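Local coordinates for putative lipoprotein (PDB 3QNK), which probably binds glycans at the bacterial cell surface as an outer-membrane lipoprotein of the SusD family, although its own ligand is not known, at residues B[117-122]-B[129-134]; B[355-360]-B[484-489]; B[222-227]-B[419-424]. One frame throughout, in Å; residues are numbered along the deposited sequence.

Interaction 1 of 3, residues B[117-122]-B[129-134]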
HETATM    1  N   MSE B 117      -6.337  19.223   1.045  1.00 53.03           N
HETATM    2  CA  MSE B 117      -7.214  18.153   0.608  1.00 49.74           C
HETATM    3  C   MSE B 117      -6.783  16.812   1.197  1.00 51.99           C
HETATM    4  O   MSE B 117      -7.651  16.040   1.610  1.00 54.62           O
HETATM    5  CB  MSE B 117      -7.237  18.094  -0.922  1.00 51.92           C
HETATM    6  CG  MSE B 117      -7.957  16.876  -1.446  1.00 57.81           C
HETATM    7 SE   MSE B 117      -8.326  17.035  -3.291  0.75 64.76          SE
HETATM    8  CE  MSE B 117      -9.934  18.123  -3.141  1.00 61.26           C
ATOM      9  N   PHE B 118      -5.476  16.537   1.232  1.00 46.65           N
ATOM     10  CA  PHE B 118      -4.939  15.269   1.751  1.00 45.97           C
ATOM     11  C   PHE B 118      -5.137  15.167   3.249  1.00 48.72           C
ATOM     12  O   PHE B 118      -5.609  14.123   3.699  1.00 48.29           O
ATOM     13  CB  PHE B 118      -3.461  15.073   1.379  1.00 48.62           C
ATOM     14  CG  PHE B 118      -3.208  14.989  -0.104  1.00 52.25           C
ATOM     15  CD1 PHE B 118      -4.111  14.358  -0.949  1.00 56.14           C
ATOM     16  CD2 PHE B 118      -2.044  15.497  -0.655  1.00 58.32           C
ATOM     17  CE1 PHE B 118      -3.875  14.274  -2.324  1.00 58.01           C
ATOM     18  CE2 PHE B 118      -1.807  15.414  -2.036  1.00 62.40           C
ATOM     19  CZ  PHE B 118      -2.724  14.796  -2.858  1.00 59.55           C
ATOM     20  N   TYR B 119      -4.843  16.244   4.011  1.00 44.71           N
ATOM     21  CA  TYR B 119      -5.040  16.265   5.454  1.00 44.52           C
ATOM     22  C   TYR B 119      -6.520  16.185   5.808  1.00 52.51           C
ATOM     23  O   TYR B 119      -6.870  15.510   6.786  1.00 52.70           O
ATOM     24  CB  TYR B 119      -4.419  17.494   6.093  1.00 47.21           C
ATOM     25  CG  TYR B 119      -3.013  17.267   6.622  1.00 50.98           C
ATOM     26  CD1 TYR B 119      -2.778  16.401   7.690  1.00 52.14           C
ATOM     27  CD2 TYR B 119      -1.929  17.967   6.103  1.00 52.00           C
ATOM     28  CE1 TYR B 119      -1.490  16.191   8.179  1.00 51.22           C
ATOM     29  CE2 TYR B 119      -0.642  17.776   6.598  1.00 52.69           C
ATOM     30  CZ  TYR B 119      -0.427  16.873   7.618  1.00 59.08           C
ATOM     31  OH  TYR B 119       0.841  16.691   8.091  1.00 67.10           O
ATOM     32  N   PHE B 120      -7.403  16.820   4.999  1.00 50.36           N
ATOM     33  CA  PHE B 120      -8.846  16.768   5.248  1.00 50.09           C
ATOM     34  C   PHE B 120      -9.360  15.344   5.141  1.00 52.11           C
ATOM     35  O   PHE B 120     -10.187  14.980   5.953  1.00 51.37           O
ATOM     36  CB  PHE B 120      -9.626  17.691   4.306  1.00 52.84           C
ATOM     37  CG  PHE B 120     -11.116  17.803   4.578  1.00 53.13           C
ATOM     38  CD1 PHE B 120     -11.595  18.000   5.873  1.00 54.62           C
ATOM     39  CD2 PHE B 120     -12.034  17.793   3.529  1.00 53.25           C
ATOM     40  CE1 PHE B 120     -12.975  18.126   6.111  1.00 54.20           C
ATOM     41  CE2 PHE B 120     -13.407  17.943   3.774  1.00 53.74           C
ATOM     42  CZ  PHE B 120     -13.864  18.104   5.056  1.00 50.64           C
ATOM     43  N   GLU B 121      -8.842  14.520   4.202  1.00 49.05           N
ATOM     44  CA  GLU B 121      -9.238  13.105   4.091  1.00 48.51           C
ATOM     45  C   GLU B 121      -8.915  12.321   5.356  1.00 54.18           C
ATOM     46  O   GLU B 121      -9.671  11.420   5.736  1.00 56.41           O
ATOM     47  CB  GLU B 121      -8.581  12.401   2.907  1.00 50.21           C
ATOM     48  CG  GLU B 121      -9.493  12.304   1.700  1.00 65.57           C
ATOM     49  CD  GLU B 121     -10.890  11.745   1.908  1.00 90.92           C
ATOM     50  OE1 GLU B 121     -10.998  10.631   2.465  1.00 62.32           O
ATOM     51  OE2 GLU B 121     -11.873  12.402   1.489  1.00 96.14           O
HETATM   52  N   MSE B 122      -7.812  12.677   6.018  1.00 48.52           N
HETATM   53  CA  MSE B 122      -7.401  12.037   7.257  1.00 46.46           C
HETATM   54  C   MSE B 122      -8.223  12.554   8.425  1.00 50.95           C
HETATM   55  O   MSE B 122      -8.771  11.754   9.184  1.00 51.85           O
HETATM   56  CB  MSE B 122      -5.906  12.268   7.507  1.00 48.46           C
HETATM   57  CG  MSE B 122      -5.023  11.525   6.512  1.00 54.27           C
HETATM   58 SE   MSE B 122      -3.191  11.532   7.071  0.75 60.13          SE
HETATM   59  CE  MSE B 122      -2.685  13.125   6.339  1.00 57.16           C
ATOM     60  N   VAL B 129      -4.829  14.425  13.889  1.00 50.08           N
ATOM     61  CA  VAL B 129      -3.745  13.621  13.284  1.00 49.84           C
ATOM     62  C   VAL B 129      -2.365  14.266  13.624  1.00 57.38           C
ATOM     63  O   VAL B 129      -2.313  15.312  14.274  1.00 57.28           O
ATOM     64  CB  VAL B 129      -3.924  13.462  11.737  1.00 51.36           C
ATOM     65  CG1 VAL B 129      -5.206  12.727  11.384  1.00 49.96           C
ATOM     66  CG2 VAL B 129      -3.839  14.812  11.016  1.00 50.95           C
ATOM     67  N   ILE B 130      -1.262  13.667  13.148  1.00 54.82           N
ATOM     68  CA  ILE B 130       0.075  14.237  13.318  1.00 54.10           C
ATOM     69  C   ILE B 130       0.239  15.313  12.256  1.00 57.42           C
ATOM     70  O   ILE B 130       0.195  15.002  11.059  1.00 57.11           O
ATOM     71  CB  ILE B 130       1.203  13.166  13.227  1.00 56.19           C
ATOM     72  CG1 ILE B 130       1.068  12.086  14.318  1.00 54.27           C
ATOM     73  CG2 ILE B 130       2.576  13.859  13.244  1.00 57.69           C
ATOM     74  CD1 ILE B 130       1.707  10.862  13.976  1.00 51.28           C
ATOM     75  N   LEU B 131       0.418  16.574  12.679  1.00 53.35           N
ATOM     76  CA  LEU B 131       0.592  17.661  11.718  1.00 52.66           C
ATOM     77  C   LEU B 131       2.065  17.802  11.368  1.00 57.26           C
ATOM     78  O   LEU B 131       2.899  18.018  12.247  1.00 57.42           O
ATOM     79  CB  LEU B 131       0.007  18.988  12.225  1.00 52.62           C
ATOM     80  CG  LEU B 131      -1.510  19.022  12.405  1.00 56.11           C
ATOM     81  CD1 LEU B 131      -1.940  20.314  13.079  1.00 57.41           C
ATOM     82  CD2 LEU B 131      -2.226  18.825  11.090  1.00 52.77           C
ATOM     83  N   LEU B 132       2.384  17.616  10.082  1.00 53.49           N
ATOM     84  CA  LEU B 132       3.730  17.715   9.532  1.00 53.77           C
ATOM     85  C   LEU B 132       3.768  18.742   8.405  1.00 58.10           C
ATOM     86  O   LEU B 132       2.996  18.647   7.448  1.00 57.25           O
ATOM     87  CB  LEU B 132       4.217  16.350   9.018  1.00 53.28           C
ATOM     88  CG  LEU B 132       4.306  15.223  10.020  1.00 57.13           C
ATOM     89  CD1 LEU B 132       4.759  13.983   9.362  1.00 56.58           C
ATOM     90  CD2 LEU B 132       5.276  15.545  11.126  1.00 61.39           C
ATOM     91  N   ASP B 133       4.657  19.721   8.531  1.00 55.64           N
ATOM     92  CA  ASP B 133       4.838  20.800   7.557  1.00 57.23           C
ATOM     93  C   ASP B 133       6.216  20.692   6.894  1.00 64.40           C
ATOM     94  O   ASP B 133       6.557  21.507   6.024  1.00 66.71           O
ATOM     95  CB  ASP B 133       4.677  22.180   8.238  1.00 60.65           C
ATOM     96  CG  ASP B 133       5.650  22.476   9.392  1.00 83.73           C
ATOM     97  OD1 ASP B 133       6.294  21.522   9.900  1.00 88.43           O
ATOM     98  OD2 ASP B 133       5.715  23.643   9.831  1.00 91.04           O
ATOM     99  N   LYS B 134       7.018  19.706   7.335  1.00 60.11           N
ATOM    100  CA  LYS B 134       8.358  19.430   6.811  1.00 59.97           C
ATOM    101  C   LYS B 134       8.508  17.927   6.597  1.00 62.21           C
ATOM    102  O   LYS B 134       7.725  17.136   7.149  1.00 60.06           O
ATOM    103  CB  LYS B 134       9.470  19.983   7.743  1.00 61.91           C
ATOM    104  CG  LYS B 134       9.485  19.449   9.193  1.00 56.33           C
ATOM    105  CD  LYS B 134      10.696  18.541   9.503  1.00 63.55           C
ATOM    106  CE  LYS B 134      12.025  19.218   9.818  1.00 64.07           C
TER
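Tyr119 reaches out from helix 101-126 to the chain that leaves it, and its hydroxyl accepts a hydrogen bond from Leu132 N (N to OH 2.7 Å, N-H...O angle 159°). Tyrosine suits this place because its length carries a polar atom across the gap to a loop backbone while its ring stays among hydrocarbon groups. The tight part of the contact lies along that ring. Val129 CG2 comes up at the ring edge, 3.8 Å from Tyr119 CD1, and Leu131 CD2 sits over one face toward the rim, 4.0 Å from Tyr119 CE1. Val129 uses both of its branches: with CG1 beside the backbone N (chi1 -62°), CG2 is directed at the tyrosine, while CG1 lies 4.0 Å from CB of Met122, a selenomethionine in this crystal. A forked, compact side chain is well matched to two neighbours one helical turn apart. Phe155 adds an edge-to-face ring contact to Tyr119, and Val84 and Ile156 pack on it from helices 76-93 and 149-166. The side chain of Ile130 leads away from the helix to Ile144 and Leu511.

Beyond the hydroxyl the packing thins. Leu132 offers the tyrosine mainly its backbone and CB, and Asp133 is exposed, as befits a charged residue on the solvent side. An extended segment folded back beside the end of a helix and packed against helices 76-93 and 149-166 is consistent with the helical-repeat, alpha-alpha superhelix architecture of SusD-like proteins, whose family belongs to the TPR clan.

Interaction 2 of 3, residues B[355-360]-B[484-489]. With PO4 (phosphate ion), chain G.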
ATOM      1  N   SER B 355     -28.047  -7.132  -7.369  1.00 47.29           N
ATOM      2  CA  SER B 355     -28.403  -6.166  -6.313  1.00 46.11           C
ATOM      3  C   SER B 355     -29.222  -6.849  -5.180  1.00 53.00           C
ATOM      4  O   SER B 355     -30.199  -7.574  -5.431  1.00 54.95           O
ATOM      5  CB  SER B 355     -29.156  -4.983  -6.901  1.00 46.39           C
ATOM      6  OG  SER B 355     -29.809  -4.244  -5.888  1.00 54.68           O
ATOM      7  N   LEU B 356     -28.785  -6.632  -3.939  1.00 46.75           N
ATOM      8  CA  LEU B 356     -29.450  -7.196  -2.773  1.00 44.67           C
ATOM      9  C   LEU B 356     -30.633  -6.332  -2.342  1.00 48.61           C
ATOM     10  O   LEU B 356     -31.539  -6.828  -1.649  1.00 49.64           O
ATOM     11  CB  LEU B 356     -28.460  -7.349  -1.623  1.00 43.17           C
ATOM     12  CG  LEU B 356     -27.265  -8.261  -1.912  1.00 46.06           C
ATOM     13  CD1 LEU B 356     -26.209  -8.098  -0.847  1.00 44.59           C
ATOM     14  CD2 LEU B 356     -27.691  -9.728  -2.111  1.00 40.66           C
ATOM     15  N   THR B 357     -30.656  -5.056  -2.798  1.00 43.22           N
ATOM     16  CA  THR B 357     -31.724  -4.103  -2.450  1.00 41.79           C
ATOM     17  C   THR B 357     -32.802  -3.975  -3.490  1.00 46.19           C
ATOM     18  O   THR B 357     -33.867  -3.489  -3.142  1.00 47.34           O
ATOM     19  CB  THR B 357     -31.158  -2.721  -2.163  1.00 41.74           C
ATOM     20  OG1 THR B 357     -30.736  -2.106  -3.391  1.00 47.26           O
ATOM     21  CG2 THR B 357     -30.018  -2.757  -1.142  1.00 36.51           C
ATOM     22  N   GLY B 358     -32.513  -4.348  -4.743  1.00 42.35           N
ATOM     23  CA  GLY B 358     -33.419  -4.209  -5.875  1.00 42.34           C
ATOM     24  C   GLY B 358     -33.178  -2.928  -6.633  1.00 46.86           C
ATOM     25  O   GLY B 358     -33.968  -2.563  -7.509  1.00 47.84           O
ATOM     26  N   TYR B 359     -32.064  -2.241  -6.296  1.00 44.14           N
ATOM     27  CA  TYR B 359     -31.641  -0.974  -6.896  1.00 44.85           C
ATOM     28  C   TYR B 359     -30.155  -0.969  -7.155  1.00 51.16           C
ATOM     29  O   TYR B 359     -29.412  -1.674  -6.463  1.00 51.81           O
ATOM     30  CB  TYR B 359     -31.975   0.230  -5.966  1.00 45.65           C
ATOM     31  CG  TYR B 359     -33.418   0.295  -5.539  1.00 48.23           C
ATOM     32  CD1 TYR B 359     -34.410   0.691  -6.432  1.00 50.40           C
ATOM     33  CD2 TYR B 359     -33.815  -0.134  -4.270  1.00 48.66           C
ATOM     34  CE1 TYR B 359     -35.760   0.669  -6.076  1.00 49.41           C
ATOM     35  CE2 TYR B 359     -35.163  -0.147  -3.898  1.00 49.68           C
ATOM     36  CZ  TYR B 359     -36.131   0.273  -4.805  1.00 55.09           C
ATOM     37  OH  TYR B 359     -37.465   0.271  -4.494  1.00 54.82           O
ATOM     38  N   ASN B 360     -29.720  -0.120  -8.107  1.00 48.19           N
ATOM     39  CA  ASN B 360     -28.325   0.176  -8.449  1.00 48.69           C
ATOM     40  C   ASN B 360     -28.217   1.667  -8.622  1.00 53.54           C
ATOM     41  O   ASN B 360     -29.239   2.326  -8.864  1.00 56.04           O
ATOM     42  CB  ASN B 360     -27.858  -0.550  -9.718  1.00 50.43           C
ATOM     43  CG  ASN B 360     -27.690  -2.021  -9.560  1.00 57.73           C
ATOM     44  OD1 ASN B 360     -28.603  -2.783  -9.828  1.00 58.67           O
ATOM     45  ND2 ASN B 360     -26.516  -2.460  -9.150  1.00 45.76           N
ATOM     46  N   THR B 484     -38.106  -6.165   1.691  1.00 47.46           N
ATOM     47  CA  THR B 484     -37.180  -7.063   2.408  1.00 47.07           C
ATOM     48  C   THR B 484     -36.266  -6.339   3.374  1.00 47.86           C
ATOM     49  O   THR B 484     -36.026  -5.149   3.180  1.00 49.64           O
ATOM     50  CB  THR B 484     -36.267  -7.756   1.355  1.00 53.90           C
ATOM     51  OG1 THR B 484     -35.500  -6.761   0.636  1.00 56.93           O
ATOM     52  CG2 THR B 484     -37.058  -8.625   0.390  1.00 45.68           C
ATOM     53  N   LYS B 485     -35.686  -7.065   4.345  1.00 40.25           N
ATOM     54  CA  LYS B 485     -34.614  -6.579   5.227  1.00 37.87           C
ATOM     55  C   LYS B 485     -33.325  -6.803   4.437  1.00 43.09           C
ATOM     56  O   LYS B 485     -33.153  -7.889   3.884  1.00 45.46           O
ATOM     57  CB  LYS B 485     -34.601  -7.319   6.576  1.00 38.60           C
ATOM     58  CG  LYS B 485     -35.622  -6.824   7.581  1.00 41.62           C
ATOM     59  CD  LYS B 485     -35.713  -7.775   8.761  1.00 43.14           C
ATOM     60  CE  LYS B 485     -36.257  -7.173  10.053  1.00 44.23           C
ATOM     61  NZ  LYS B 485     -37.747  -7.209  10.158  1.00 64.95           N
ATOM     62  N   THR B 486     -32.471  -5.791   4.281  1.00 39.29           N
ATOM     63  CA  THR B 486     -31.257  -5.966   3.462  1.00 39.55           C
ATOM     64  C   THR B 486     -29.990  -5.991   4.303  1.00 44.31           C
ATOM     65  O   THR B 486     -28.973  -6.509   3.840  1.00 45.67           O
ATOM     66  CB  THR B 486     -31.157  -4.896   2.378  1.00 49.63           C
ATOM     67  OG1 THR B 486     -31.386  -3.625   2.981  1.00 50.79           O
ATOM     68  CG2 THR B 486     -32.154  -5.115   1.221  1.00 45.94           C
ATOM     69  N   ASP B 487     -30.037  -5.444   5.533  1.00 39.01           N
ATOM     70  CA  ASP B 487     -28.892  -5.380   6.438  1.00 37.60           C
ATOM     71  C   ASP B 487     -29.366  -5.046   7.846  1.00 44.37           C
ATOM     72  O   ASP B 487     -30.118  -4.082   8.039  1.00 43.78           O
ATOM     73  CB  ASP B 487     -27.849  -4.341   5.962  1.00 38.44           C
ATOM     74  CG  ASP B 487     -26.411  -4.714   6.280  1.00 49.97           C
ATOM     75  OD1 ASP B 487     -26.182  -5.865   6.757  1.00 44.34           O
ATOM     76  OD2 ASP B 487     -25.500  -3.850   6.049  1.00 60.25           O
ATOM     77  N   ILE B 488     -28.948  -5.862   8.826  1.00 42.37           N
ATOM     78  CA  ILE B 488     -29.271  -5.635  10.232  1.00 41.95           C
ATOM     79  C   ILE B 488     -28.020  -4.998  10.862  1.00 48.14           C
ATOM     80  O   ILE B 488     -27.121  -5.697  11.359  1.00 52.89           O
ATOM     81  CB  ILE B 488     -29.776  -6.900  10.986  1.00 43.83           C
ATOM     82  CG1 ILE B 488     -30.688  -7.813  10.138  1.00 44.88           C
ATOM     83  CG2 ILE B 488     -30.364  -6.545  12.330  1.00 42.87           C
ATOM     84  CD1 ILE B 488     -31.981  -7.282   9.611  1.00 50.68           C
ATOM     85  N   ARG B 489     -27.942  -3.682  10.769  1.00 42.29           N
ATOM     86  CA  ARG B 489     -26.817  -2.902  11.305  1.00 40.82           C
ATOM     87  C   ARG B 489     -27.034  -2.498  12.773  1.00 43.68           C
ATOM     88  O   ARG B 489     -28.165  -2.536  13.299  1.00 40.48           O
ATOM     89  CB  ARG B 489     -26.568  -1.639  10.451  1.00 33.62           C
ATOM     90  CG  ARG B 489     -26.117  -1.982   9.058  1.00 35.16           C
ATOM     91  CD  ARG B 489     -25.797  -0.789   8.218  1.00 44.14           C
ATOM     92  NE  ARG B 489     -25.510  -1.214   6.847  1.00 47.25           N
ATOM     93  CZ  ARG B 489     -25.279  -0.382   5.841  1.00 53.48           C
ATOM     94  NH1 ARG B 489     -25.283   0.926   6.039  1.00 49.79           N
ATOM     95  NH2 ARG B 489     -25.083  -0.850   4.620  1.00 45.12           N
TER
HETATM   96  P   PO4 G 602     -27.021  -9.465   7.854  1.00 83.73           P
HETATM   97  O1  PO4 G 602     -26.927  -8.669   9.351  1.00 89.43           O
HETATM   98  O2  PO4 G 602     -26.662 -11.170   8.022  1.00 81.58           O
HETATM   99  O3  PO4 G 602     -28.514  -9.148   7.465  1.00 92.15           O
HETATM  100  O4  PO4 G 602     -26.303  -8.715   6.576  1.00 83.21           O
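Ser355 OG is the polar hub of a turn that sets Leu356 and Thr357 against Thr486. It gives a hydrogen bond to Tyr359 O (OG to O 2.7 Å) and accepts one from Gly358 N (N to OG 2.9 Å), an ST motif, with a weak third bond from Thr357 N. Thr357 OG1 adds an ST turn by accepting from Tyr359 N at 3.2 Å, and it also bonds Pro276 O. Serine and threonine suit a turn of this kind because short hydroxyl side chains can replace missing backbone partners; Gly358 supplies the positive phi.

Across the contact Thr486 puts its methyl forward: CG2 lies 3.4 Å from Leu356 O, a van der Waals contact with a carbonyl oxygen, and 4.0 Å from Thr357 CG2, methyl against methyl, as the side chains pass at a slant. Thr486 and Asp487 face Leu470 in a classic beta bulge of strand 480-488. A phosphate ion, probably from the crystallisation liquor, is bound by Arg55 and weakly by Ile488 N; nearby Asp487 OD1 is hydrogen-bonded to Tyr63. In the salt bridge to Arg489, Asp487 OD2 lies in the guanidinium plane, 2.8 Å from Arg489 NE, which meets the carboxylate from above.

Interaction 3 of 3, residues B[222-227]-B[419-424]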
ATOM      1  N   GLU B 222     -32.547  13.360 -17.419  1.00 54.85           N
ATOM      2  CA  GLU B 222     -31.456  13.390 -18.386  1.00 54.98           C
ATOM      3  C   GLU B 222     -30.630  14.665 -18.185  1.00 58.73           C
ATOM      4  O   GLU B 222     -29.408  14.583 -18.098  1.00 58.58           O
ATOM      5  CB  GLU B 222     -32.005  13.289 -19.813  1.00 57.69           C
ATOM      6  N   LYS B 223     -31.301  15.832 -18.045  1.00 56.22           N
ATOM      7  CA  LYS B 223     -30.661  17.144 -17.830  1.00 55.58           C
ATOM      8  C   LYS B 223     -29.808  17.152 -16.557  1.00 55.92           C
ATOM      9  O   LYS B 223     -28.672  17.593 -16.598  1.00 53.52           O
ATOM     10  CB  LYS B 223     -31.705  18.267 -17.753  1.00 58.07           C
ATOM     11  CG  LYS B 223     -32.024  18.914 -19.084  1.00 67.13           C
ATOM     12  CD  LYS B 223     -33.204  19.853 -18.928  1.00 68.38           C
ATOM     13  CE  LYS B 223     -33.435  20.671 -20.159  1.00 74.42           C
ATOM     14  NZ  LYS B 223     -34.466  21.716 -19.918  1.00 96.49           N
ATOM     15  N   TYR B 224     -30.347  16.641 -15.440  1.00 53.42           N
ATOM     16  CA  TYR B 224     -29.626  16.571 -14.169  1.00 52.42           C
ATOM     17  C   TYR B 224     -28.412  15.649 -14.282  1.00 58.13           C
ATOM     18  O   TYR B 224     -27.312  16.066 -13.915  1.00 56.91           O
ATOM     19  CB  TYR B 224     -30.550  16.115 -13.038  1.00 51.98           C
ATOM     20  CG  TYR B 224     -29.897  16.168 -11.670  1.00 52.50           C
ATOM     21  CD1 TYR B 224     -29.937  17.328 -10.900  1.00 54.21           C
ATOM     22  CD2 TYR B 224     -29.278  15.046 -11.128  1.00 51.45           C
ATOM     23  CE1 TYR B 224     -29.363  17.371  -9.631  1.00 53.86           C
ATOM     24  CE2 TYR B 224     -28.679  15.088  -9.875  1.00 50.63           C
ATOM     25  CZ  TYR B 224     -28.736  16.247  -9.125  1.00 57.80           C
ATOM     26  OH  TYR B 224     -28.154  16.282  -7.886  1.00 60.76           O
ATOM     27  N   ARG B 225     -28.602  14.415 -14.836  1.00 56.45           N
ATOM     28  CA  ARG B 225     -27.523  13.422 -15.034  1.00 55.31           C
ATOM     29  C   ARG B 225     -26.397  13.933 -15.911  1.00 56.99           C
ATOM     30  O   ARG B 225     -25.273  13.451 -15.794  1.00 57.72           O
ATOM     31  CB  ARG B 225     -28.057  12.144 -15.663  1.00 53.26           C
ATOM     32  CG  ARG B 225     -28.843  11.296 -14.712  1.00 46.95           C
ATOM     33  CD  ARG B 225     -29.089   9.945 -15.278  1.00 41.23           C
ATOM     34  NE  ARG B 225     -29.742   9.979 -16.595  1.00 53.02           N
ATOM     35  CZ  ARG B 225     -31.018   9.674 -16.832  1.00 62.87           C
ATOM     36  NH1 ARG B 225     -31.817   9.289 -15.837  1.00 47.10           N
ATOM     37  NH2 ARG B 225     -31.494   9.718 -18.063  1.00 48.34           N
ATOM     38  N   SER B 226     -26.684  14.904 -16.772  1.00 51.63           N
ATOM     39  CA  SER B 226     -25.692  15.467 -17.684  1.00 52.28           C
ATOM     40  C   SER B 226     -24.551  16.219 -16.963  1.00 56.30           C
ATOM     41  O   SER B 226     -23.587  16.581 -17.623  1.00 58.75           O
ATOM     42  CB  SER B 226     -26.359  16.373 -18.711  1.00 53.12           C
ATOM     43  OG  SER B 226     -26.601  17.640 -18.131  1.00 59.31           O
ATOM     44  N   ILE B 227     -24.645  16.445 -15.635  1.00 50.68           N
ATOM     45  CA  ILE B 227     -23.594  17.114 -14.853  1.00 49.61           C
ATOM     46  C   ILE B 227     -22.354  16.224 -14.920  1.00 57.67           C
ATOM     47  O   ILE B 227     -21.236  16.705 -15.129  1.00 59.48           O
ATOM     48  CB  ILE B 227     -24.088  17.363 -13.397  1.00 50.95           C
ATOM     49  CG1 ILE B 227     -25.202  18.432 -13.354  1.00 50.58           C
ATOM     50  CG2 ILE B 227     -22.937  17.728 -12.431  1.00 51.60           C
ATOM     51  CD1 ILE B 227     -26.015  18.462 -12.063  1.00 50.54           C
ATOM     52  N   ARG B 419     -33.790  23.137  -4.907  1.00 53.75           N
ATOM     53  CA  ARG B 419     -35.122  22.635  -5.237  1.00 53.31           C
ATOM     54  C   ARG B 419     -35.631  23.256  -6.540  1.00 57.91           C
ATOM     55  O   ARG B 419     -36.231  22.560  -7.357  1.00 59.15           O
ATOM     56  CB  ARG B 419     -36.133  22.922  -4.110  1.00 51.30           C
ATOM     57  CG  ARG B 419     -35.646  22.652  -2.714  1.00 45.64           C
ATOM     58  CD  ARG B 419     -36.843  22.655  -1.804  1.00 54.50           C
ATOM     59  NE  ARG B 419     -37.234  21.276  -1.555  1.00 60.70           N
ATOM     60  CZ  ARG B 419     -38.439  20.779  -1.756  1.00 60.22           C
ATOM     61  NH1 ARG B 419     -39.430  21.559  -2.144  1.00 54.19           N
ATOM     62  NH2 ARG B 419     -38.669  19.511  -1.547  1.00 57.01           N
ATOM     63  N   GLN B 420     -35.418  24.557  -6.726  1.00 54.05           N
ATOM     64  CA  GLN B 420     -35.843  25.230  -7.952  1.00 55.56           C
ATOM     65  C   GLN B 420     -35.203  24.586  -9.172  1.00 56.75           C
ATOM     66  O   GLN B 420     -35.876  24.455 -10.188  1.00 57.06           O
ATOM     67  CB  GLN B 420     -35.513  26.742  -7.940  1.00 58.36           C
ATOM     68  CG  GLN B 420     -36.513  27.617  -7.173  1.00 86.12           C
ATOM     69  CD  GLN B 420     -35.990  29.033  -6.894  1.00106.81           C
ATOM     70  OE1 GLN B 420     -36.060  29.556  -5.740  1.00 95.06           O
ATOM     71  NE2 GLN B 420     -35.480  29.694  -7.961  1.00 91.92           N
ATOM     72  N   ARG B 421     -33.939  24.105  -9.049  1.00 51.39           N
ATOM     73  CA  ARG B 421     -33.275  23.599 -10.238  1.00 51.31           C
ATOM     74  C   ARG B 421     -33.759  22.216 -10.677  1.00 54.58           C
ATOM     75  O   ARG B 421     -33.398  21.810 -11.783  1.00 54.20           O
ATOM     76  CB  ARG B 421     -31.734  23.714 -10.196  1.00 48.69           C
ATOM     77  CG  ARG B 421     -31.030  22.591  -9.607  1.00 61.55           C
ATOM     78  CD  ARG B 421     -30.427  21.571 -10.544  1.00 56.23           C
ATOM     79  NE  ARG B 421     -29.420  20.924  -9.715  1.00 50.73           N
ATOM     80  CZ  ARG B 421     -28.123  21.053  -9.924  1.00 62.67           C
ATOM     81  NH1 ARG B 421     -27.678  21.608 -11.047  1.00 52.25           N
ATOM     82  NH2 ARG B 421     -27.257  20.579  -9.044  1.00 43.82           N
ATOM     83  N   VAL B 422     -34.635  21.552  -9.886  1.00 51.33           N
ATOM     84  CA  VAL B 422     -35.233  20.249 -10.231  1.00 50.03           C
ATOM     85  C   VAL B 422     -36.781  20.352 -10.268  1.00 56.11           C
ATOM     86  O   VAL B 422     -37.491  19.336 -10.143  1.00 58.64           O
ATOM     87  CB  VAL B 422     -34.739  19.103  -9.316  1.00 51.38           C
ATOM     88  CG1 VAL B 422     -33.262  18.815  -9.581  1.00 51.06           C
ATOM     89  CG2 VAL B 422     -35.002  19.389  -7.836  1.00 49.92           C
ATOM     90  N   GLY B 423     -37.282  21.577 -10.409  1.00 51.38           N
ATOM     91  CA  GLY B 423     -38.712  21.861 -10.474  1.00 50.80           C
ATOM     92  C   GLY B 423     -39.520  21.614  -9.215  1.00 53.37           C
ATOM     93  O   GLY B 423     -40.747  21.464  -9.282  1.00 53.65           O
ATOM     94  N   LEU B 424     -38.845  21.551  -8.060  1.00 50.89           N
ATOM     95  CA  LEU B 424     -39.502  21.323  -6.759  1.00 50.24           C
ATOM     96  C   LEU B 424     -39.991  22.646  -6.164  1.00 56.05           C
ATOM     97  O   LEU B 424     -39.273  23.640  -6.225  1.00 55.83           O
ATOM     98  CB  LEU B 424     -38.592  20.577  -5.755  1.00 47.67           C
ATOM     99  CG  LEU B 424     -38.463  19.061  -5.947  1.00 48.59           C
ATOM    100  CD1 LEU B 424     -37.453  18.481  -4.993  1.00 45.58           C
ATOM    101  CD2 LEU B 424     -39.811  18.352  -5.746  1.00 50.25           C
TER
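Tyr224 and Arg421 meet at nearly a right angle, the ring and guanidinium planes being 86° apart, where helix 221-225 approaches the Schellman motif that ends helix 408-420. The tyrosine turns its edge to one face of the guanidinium (Tyr224 CE1 to Arg421 NE 3.6 Å), a T-shaped meeting. Tyr224 holds CG anti to its backbone N (chi1 -174°), which swings the ring out toward the other helix end. Ile227 CD1 lies over that same guanidinium face, 3.7 Å from Arg421 NH1, and also above one face of the tyrosine ring. Arginine fits here because its flat group gives the apolar atoms a face to pack on while its N-H groups can be used at the rim: NH1 forms a salt bridge with Glu237 and NH2 one with Glu446. These two acids probably compensate the charge that the buried site would otherwise carry. The chain of Arg421 is bent at chi2 (99°), bringing the guanidinium back across to the tyrosine.

Val422 CG1 extends the apolar side, 3.9 Å from Tyr224 CD1. Gly423, with the positive phi that glycine accepts readily, is the C-prime residue of the Schellman motif, whose bonds run from Gly423 N to Gln420 O (3.2 Å) and from Leu424 N to Arg419 O (2.9 Å). Val422 N is a further donor to Arg419 O, at 3.2 Å and from the opposite face of its carbonyl plane.

In the fold
Interaction 1 stands apart from the other two: its centre is 36 Å from that of interaction 2 and 36 Å from that of interaction 3, with the centre of the chain between. It joins parts of the chain only seven residues apart, whereas interactions 2 and 3 bring together segments separated by more than a hundred residues. These two are closer, with centres 27 Å and nearest atoms about 10 Å apart, and their segments alternate along the sequence, so the chain spans they close overlap, although the contacts do not touch. The phosphate beside interaction 2 marks no established binding site, and no glycan site is known to which the three contacts could be related.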